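Local coordinates for DUF2019 domain-containing protein (Rhodopseudomonas palustris, PDB 2I9C) that is of unknown function but folds as a compact all-helical domain of the DUF2019 family, grouped with the TPR-like helical repeat proteins, at residues A[69-81]-A[93-107]. Sequence-based numbering, arbitrary orientation. Where two conformers were deposited one is given.
With ACT (acetate ion), chain B.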
loop_
_atom_site.group_PDB
_atom_site.type_symbol
_atom_site.label_atom_id
_atom_site.label_comp_id
_atom_site.label_asym_id
_atom_site.label_seq_id
_atom_site.Cartn_x
_atom_site.Cartn_y
_atom_site.Cartn_z
ATOM N N PRO A 69 -1.928 12.820 -0.705
ATOM C CA PRO A 69 -0.697 13.563 -1.018
ATOM C C PRO A 69 0.554 12.993 -0.302
ATOM O O PRO A 69 1.192 13.667 0.533
ATOM C CB PRO A 69 -1.032 14.991 -0.543
ATOM C CG PRO A 69 -1.921 14.769 0.671
ATOM C CD PRO A 69 -2.807 13.583 0.233
ATOM N N ASN A 70 0.913 11.755 -0.620
ATOM C CA ASN A 70 2.133 11.167 -0.108
ATOM C C ASN A 70 2.435 9.976 -1.012
ATOM O O ASN A 70 1.552 9.175 -1.296
ATOM C CB ASN A 70 2.021 10.750 1.368
ATOM C CG ASN A 70 3.329 10.183 1.906
ATOM O OD1 ASN A 70 3.690 9.049 1.596
ATOM N ND2 ASN A 70 4.017 10.944 2.762
HETATM N N MSE A 71 3.649 9.895 -1.513
HETATM C CA MSE A 71 3.937 8.912 -2.574
HETATM C C MSE A 71 4.038 7.510 -1.990
HETATM O O MSE A 71 3.697 6.508 -2.662
HETATM C CB MSE A 71 5.244 9.254 -3.305
HETATM C CG MSE A 71 5.409 8.516 -4.657
HETATM SE SE MSE A 71 3.888 9.062 -5.913
HETATM C CE MSE A 71 4.510 10.836 -6.536
ATOM N N GLN A 72 4.513 7.417 -0.755
ATOM C CA GLN A 72 4.524 6.120 -0.093
ATOM C C GLN A 72 3.100 5.566 0.109
ATOM O O GLN A 72 2.874 4.362 -0.041
ATOM C CB GLN A 72 5.297 6.192 1.242
ATOM C CG GLN A 72 5.508 4.787 1.960
ATOM C CD GLN A 72 6.522 3.900 1.248
ATOM O OE1 GLN A 72 7.146 4.318 0.271
ATOM N NE2 GLN A 72 6.723 2.675 1.773
ATOM N N VAL A 73 2.154 6.437 0.495
ATOM C CA VAL A 73 0.762 6.034 0.673
ATOM C C VAL A 73 0.234 5.519 -0.677
ATOM O O VAL A 73 -0.348 4.447 -0.739
ATOM C CB VAL A 73 -0.119 7.200 1.242
ATOM C CG1 VAL A 73 -1.581 6.786 1.407
ATOM C CG2 VAL A 73 0.414 7.596 2.638
ATOM N N ARG A 74 0.435 6.300 -1.734
ATOM C CA ARG A 74 -0.066 5.929 -3.043
ATOM C C ARG A 74 0.509 4.590 -3.505
ATOM O O ARG A 74 -0.234 3.770 -4.058
ATOM C CB ARG A 74 0.275 7.022 -4.068
ATOM C CG ARG A 74 -0.462 8.348 -3.811
ATOM C CD ARG A 74 -0.289 9.312 -5.011
ATOM N NE ARG A 74 -1.025 10.568 -4.772
ATOM C CZ ARG A 74 -1.338 11.464 -5.695
ATOM N NH1 ARG A 74 -1.009 11.279 -6.961
ATOM N NH2 ARG A 74 -2.004 12.572 -5.355
ATOM N N LEU A 75 1.830 4.417 -3.337
ATOM C CA LEU A 75 2.539 3.184 -3.718
ATOM C C LEU A 75 1.981 1.962 -3.000
ATOM O O LEU A 75 1.641 0.943 -3.605
ATOM C CB LEU A 75 4.060 3.282 -3.419
ATOM C CG LEU A 75 4.859 1.973 -3.589
ATOM C CD1 LEU A 75 4.948 1.561 -5.028
ATOM C CD2 LEU A 75 6.272 2.235 -3.045
ATOM N N GLN A 76 1.889 2.063 -1.690
ATOM C CA GLN A 76 1.449 0.937 -0.893
ATOM C C GLN A 76 -0.012 0.600 -1.165
ATOM O O GLN A 76 -0.371 -0.551 -1.186
ATOM C CB GLN A 76 1.701 1.185 0.600
ATOM C CG GLN A 76 3.208 1.085 0.967
ATOM C CD GLN A 76 3.856 -0.153 0.388
ATOM O OE1 GLN A 76 3.423 -1.261 0.654
ATOM N NE2 GLN A 76 4.899 0.036 -0.414
ATOM N N ALA A 77 -0.832 1.623 -1.352
ATOM C CA ALA A 77 -2.251 1.426 -1.667
ATOM C C ALA A 77 -2.424 0.717 -3.029
ATOM O O ALA A 77 -3.248 -0.194 -3.148
ATOM C CB ALA A 77 -3.042 2.791 -1.647
ATOM N N ALA A 78 -1.617 1.092 -4.014
ATOM C CA ALA A 78 -1.665 0.455 -5.313
ATOM C C ALA A 78 -1.130 -0.965 -5.237
ATOM O O ALA A 78 -1.726 -1.899 -5.788
ATOM C CB ALA A 78 -0.893 1.287 -6.354
ATOM N N LYS A 79 -0.021 -1.164 -4.521
ATOM C CA LYS A 79 0.483 -2.548 -4.352
ATOM C C LYS A 79 -0.528 -3.478 -3.685
ATOM O O LYS A 79 -0.682 -4.614 -4.086
ATOM C CB LYS A 79 1.811 -2.582 -3.584
ATOM C CG LYS A 79 2.980 -2.124 -4.433
ATOM C CD LYS A 79 4.221 -1.840 -3.643
ATOM C CE LYS A 79 4.943 -3.081 -3.178
ATOM N NZ LYS A 79 6.059 -2.632 -2.236
ATOM N N LEU A 80 -1.235 -2.978 -2.696
ATOM C CA LEU A 80 -2.163 -3.814 -1.910
ATOM C C LEU A 80 -3.567 -3.903 -2.513
ATOM O O LEU A 80 -4.444 -4.590 -1.965
ATOM C CB LEU A 80 -2.252 -3.289 -0.446
ATOM C CG LEU A 80 -1.003 -3.668 0.382
ATOM C CD1 LEU A 80 -0.939 -2.932 1.727
ATOM C CD2 LEU A 80 -1.010 -5.155 0.636
ATOM N N THR A 81 -3.803 -3.204 -3.623
ATOM C CA THR A 81 -5.072 -3.371 -4.325
ATOM C C THR A 81 -4.940 -4.086 -5.666
ATOM O O THR A 81 -5.931 -4.179 -6.411
ATOM C CB THR A 81 -5.839 -2.036 -4.495
ATOM O OG1 THR A 81 -5.006 -1.048 -5.116
ATOM C CG2 THR A 81 -6.274 -1.504 -3.161
ATOM N N LEU A 93 0.363 2.361 -10.404
ATOM C CA LEU A 93 1.776 2.042 -10.365
ATOM C C LEU A 93 2.489 2.657 -11.547
ATOM O O LEU A 93 3.618 3.094 -11.404
ATOM C CB LEU A 93 1.996 0.525 -10.317
ATOM C CG LEU A 93 1.562 -0.234 -9.063
ATOM C CD1 LEU A 93 1.755 -1.744 -9.289
ATOM C CD2 LEU A 93 2.410 0.243 -7.840
ATOM N N GLU A 94 1.837 2.648 -12.721
ATOM C CA GLU A 94 2.396 3.208 -13.939
ATOM C C GLU A 94 2.609 4.705 -13.789
ATOM O O GLU A 94 3.633 5.188 -14.202
ATOM C CB GLU A 94 1.534 2.872 -15.160
ATOM C CG GLU A 94 1.685 1.371 -15.562
ATOM C CD GLU A 94 0.743 0.885 -16.660
ATOM O OE1 GLU A 94 -0.330 1.503 -16.918
ATOM O OE2 GLU A 94 1.076 -0.168 -17.243
ATOM N N ALA A 95 1.637 5.418 -13.216
ATOM C CA ALA A 95 1.767 6.872 -12.861
ATOM C C ALA A 95 2.919 7.168 -11.892
ATOM O O ALA A 95 3.618 8.164 -12.053
ATOM C CB ALA A 95 0.456 7.403 -12.290
ATOM N N ILE A 96 3.072 6.335 -10.855
ATOM C CA ILE A 96 4.233 6.435 -9.959
ATOM C C ILE A 96 5.565 6.261 -10.720
ATOM O O ILE A 96 6.454 7.111 -10.611
ATOM C CB ILE A 96 4.104 5.477 -8.720
ATOM C CG1 ILE A 96 2.811 5.818 -7.953
ATOM C CG2 ILE A 96 5.395 5.566 -7.794
ATOM C CD1 ILE A 96 2.523 4.803 -6.788
ATOM N N VAL A 97 5.718 5.180 -11.501
ATOM C CA VAL A 97 6.876 5.108 -12.431
ATOM C C VAL A 97 7.046 6.393 -13.275
ATOM O O VAL A 97 8.148 6.919 -13.339
ATOM C CB VAL A 97 6.784 3.881 -13.370
ATOM C CG1 VAL A 97 7.896 3.888 -14.383
ATOM C CG2 VAL A 97 6.833 2.602 -12.566
ATOM N N SER A 98 5.993 6.861 -13.957
ATOM C CA SER A 98 6.090 8.069 -14.817
ATOM C C SER A 98 6.547 9.304 -14.063
ATOM O O SER A 98 7.186 10.208 -14.641
ATOM C CB SER A 98 4.757 8.400 -15.455
ATOM O OG SER A 98 4.435 7.397 -16.364
ATOM N N SER A 99 6.239 9.342 -12.774
ATOM C CA SER A 99 6.572 10.543 -11.962
ATOM C C SER A 99 8.081 10.651 -11.675
ATOM O O SER A 99 8.540 11.732 -11.318
ATOM C CB SER A 99 5.782 10.577 -10.635
ATOM O OG SER A 99 6.297 9.633 -9.711
ATOM N N LYS A 100 8.818 9.525 -11.783
ATOM C CA LYS A 100 10.260 9.489 -11.558
ATOM C C LYS A 100 10.597 9.934 -10.136
ATOM O O LYS A 100 11.680 10.473 -9.879
ATOM C CB LYS A 100 11.006 10.339 -12.621
ATOM C CG LYS A 100 10.697 9.933 -14.069
ATOM C CD LYS A 100 11.300 10.871 -15.117
ATOM C CE LYS A 100 10.595 12.276 -15.187
ATOM N NZ LYS A 100 11.157 13.285 -16.256
ATOM N N TRP A 101 9.654 9.713 -9.212
ATOM C CA TRP A 101 9.812 10.071 -7.823
ATOM C C TRP A 101 10.449 8.911 -7.083
ATOM O O TRP A 101 9.792 7.935 -6.787
ATOM C CB TRP A 101 8.434 10.330 -7.238
ATOM C CG TRP A 101 8.336 10.759 -5.799
ATOM C CD1 TRP A 101 8.689 10.068 -4.660
ATOM C CD2 TRP A 101 7.740 11.977 -5.368
ATOM N NE1 TRP A 101 8.357 10.814 -3.545
ATOM C CE2 TRP A 101 7.736 11.968 -3.956
ATOM C CE3 TRP A 101 7.144 13.047 -6.053
ATOM C CZ2 TRP A 101 7.240 13.027 -3.210
ATOM C CZ3 TRP A 101 6.617 14.120 -5.293
ATOM C CH2 TRP A 101 6.647 14.073 -3.894
ATOM N N PHE A 102 11.710 9.065 -6.721
ATOM C CA PHE A 102 12.443 7.951 -6.141
ATOM C C PHE A 102 12.504 8.057 -4.599
ATOM O O PHE A 102 12.549 9.158 -4.036
ATOM C CB PHE A 102 13.810 7.797 -6.836
ATOM C CG PHE A 102 13.686 7.238 -8.264
ATOM C CD1 PHE A 102 13.994 8.028 -9.362
ATOM C CD2 PHE A 102 13.189 5.934 -8.487
ATOM C CE1 PHE A 102 13.863 7.542 -10.650
ATOM C CE2 PHE A 102 13.048 5.451 -9.798
ATOM C CZ PHE A 102 13.381 6.255 -10.871
ATOM N N PRO A 103 12.520 6.911 -3.912
ATOM C CA PRO A 103 12.655 5.534 -4.445
ATOM C C PRO A 103 11.320 4.816 -4.795
ATOM O O PRO A 103 11.360 3.695 -5.320
ATOM C CB PRO A 103 13.344 4.824 -3.267
ATOM C CG PRO A 103 12.646 5.401 -2.083
ATOM C CD PRO A 103 12.467 6.903 -2.431
ATOM N N GLN A 104 10.163 5.433 -4.497
ATOM C CA GLN A 104 8.860 4.802 -4.781
ATOM C C GLN A 104 8.727 4.368 -6.251
ATOM O O GLN A 104 8.175 3.287 -6.518
ATOM C CB GLN A 104 7.673 5.729 -4.431
ATOM C CG GLN A 104 7.423 5.804 -2.886
ATOM C CD GLN A 104 8.466 6.653 -2.153
ATOM O OE1 GLN A 104 9.157 7.492 -2.751
ATOM N NE2 GLN A 104 8.590 6.433 -0.850
ATOM N N ALA A 105 9.205 5.207 -7.178
ATOM C CA ALA A 105 9.128 4.880 -8.622
ATOM C C ALA A 105 9.910 3.602 -8.990
ATOM O O ALA A 105 9.536 2.896 -9.927
ATOM C CB ALA A 105 9.616 6.039 -9.445
ATOM N N GLY A 106 10.967 3.281 -8.235
ATOM C CA GLY A 106 11.794 2.090 -8.549
ATOM C C GLY A 106 11.089 0.866 -8.001
ATOM O O GLY A 106 11.076 -0.191 -8.629
ATOM N N ASP A 107 10.464 1.030 -6.832
ATOM C CA ASP A 107 9.673 -0.022 -6.193
ATOM C C ASP A 107 8.491 -0.343 -7.141
ATOM O O ASP A 107 8.223 -1.507 -7.415
ATOM C CB ASP A 107 9.210 0.473 -4.800
ATOM C CG ASP A 107 8.516 -0.578 -3.954
ATOM O OD1 ASP A 107 7.698 -1.395 -4.434
ATOM O OD2 ASP A 107 8.711 -0.545 -2.726
HETATM C C ACT B . 1.335 9.913 -9.136
HETATM O O ACT B . 0.717 9.190 -8.269
HETATM O OXT ACT B . 0.863 10.973 -9.825
HETATM C CH3 ACT B . 2.654 9.378 -9.330
#
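Leu75 of helix 71-79 fits as a knob into a hole formed by Leu93, Ile96, Gln104 and Asp107, a worked example of one helix packing on a helical hairpin, here helices 86-99 and 104-117. The short segments 71-79 and 93-99 run roughly antiparallel, 145° apart. Among the apolar contacts, Ile96 CD1 presses tightly on Leu75 CA at 3.5 Å, while Leu93 CD2 reaches Ala78 CB at 3.8 Å. At the hairpin turn Met71, a selenomethionine, curls over one face of the Trp101 indole: CB makes a CH-pi contact 3.7 Å from the five-membered ring centroid, and bends at chi2 and chi3 bring CE above the ring towards its rim, with SE farther off in a Met-aromatic contact. An acetate, probably from the crystallisation liquor, lies beside SE and accepts a hydrogen bond from NH1 of Arg74, a residue whose NE donates to Tyr68 O. Two polar pairs also join helix 71-79 to helix 104-117. Lys79 NZ meets the syn lone pair of Asp107 OD1 in a 3.0 Å salt bridge. Two buried amides, their planes nearly perpendicular, join where Gln104 NE2 donates almost straight (171°) to Gln72 OE1 at 2.8 Å, while Gln72 NE2 binds Gln25 OE1 of helix 11-30.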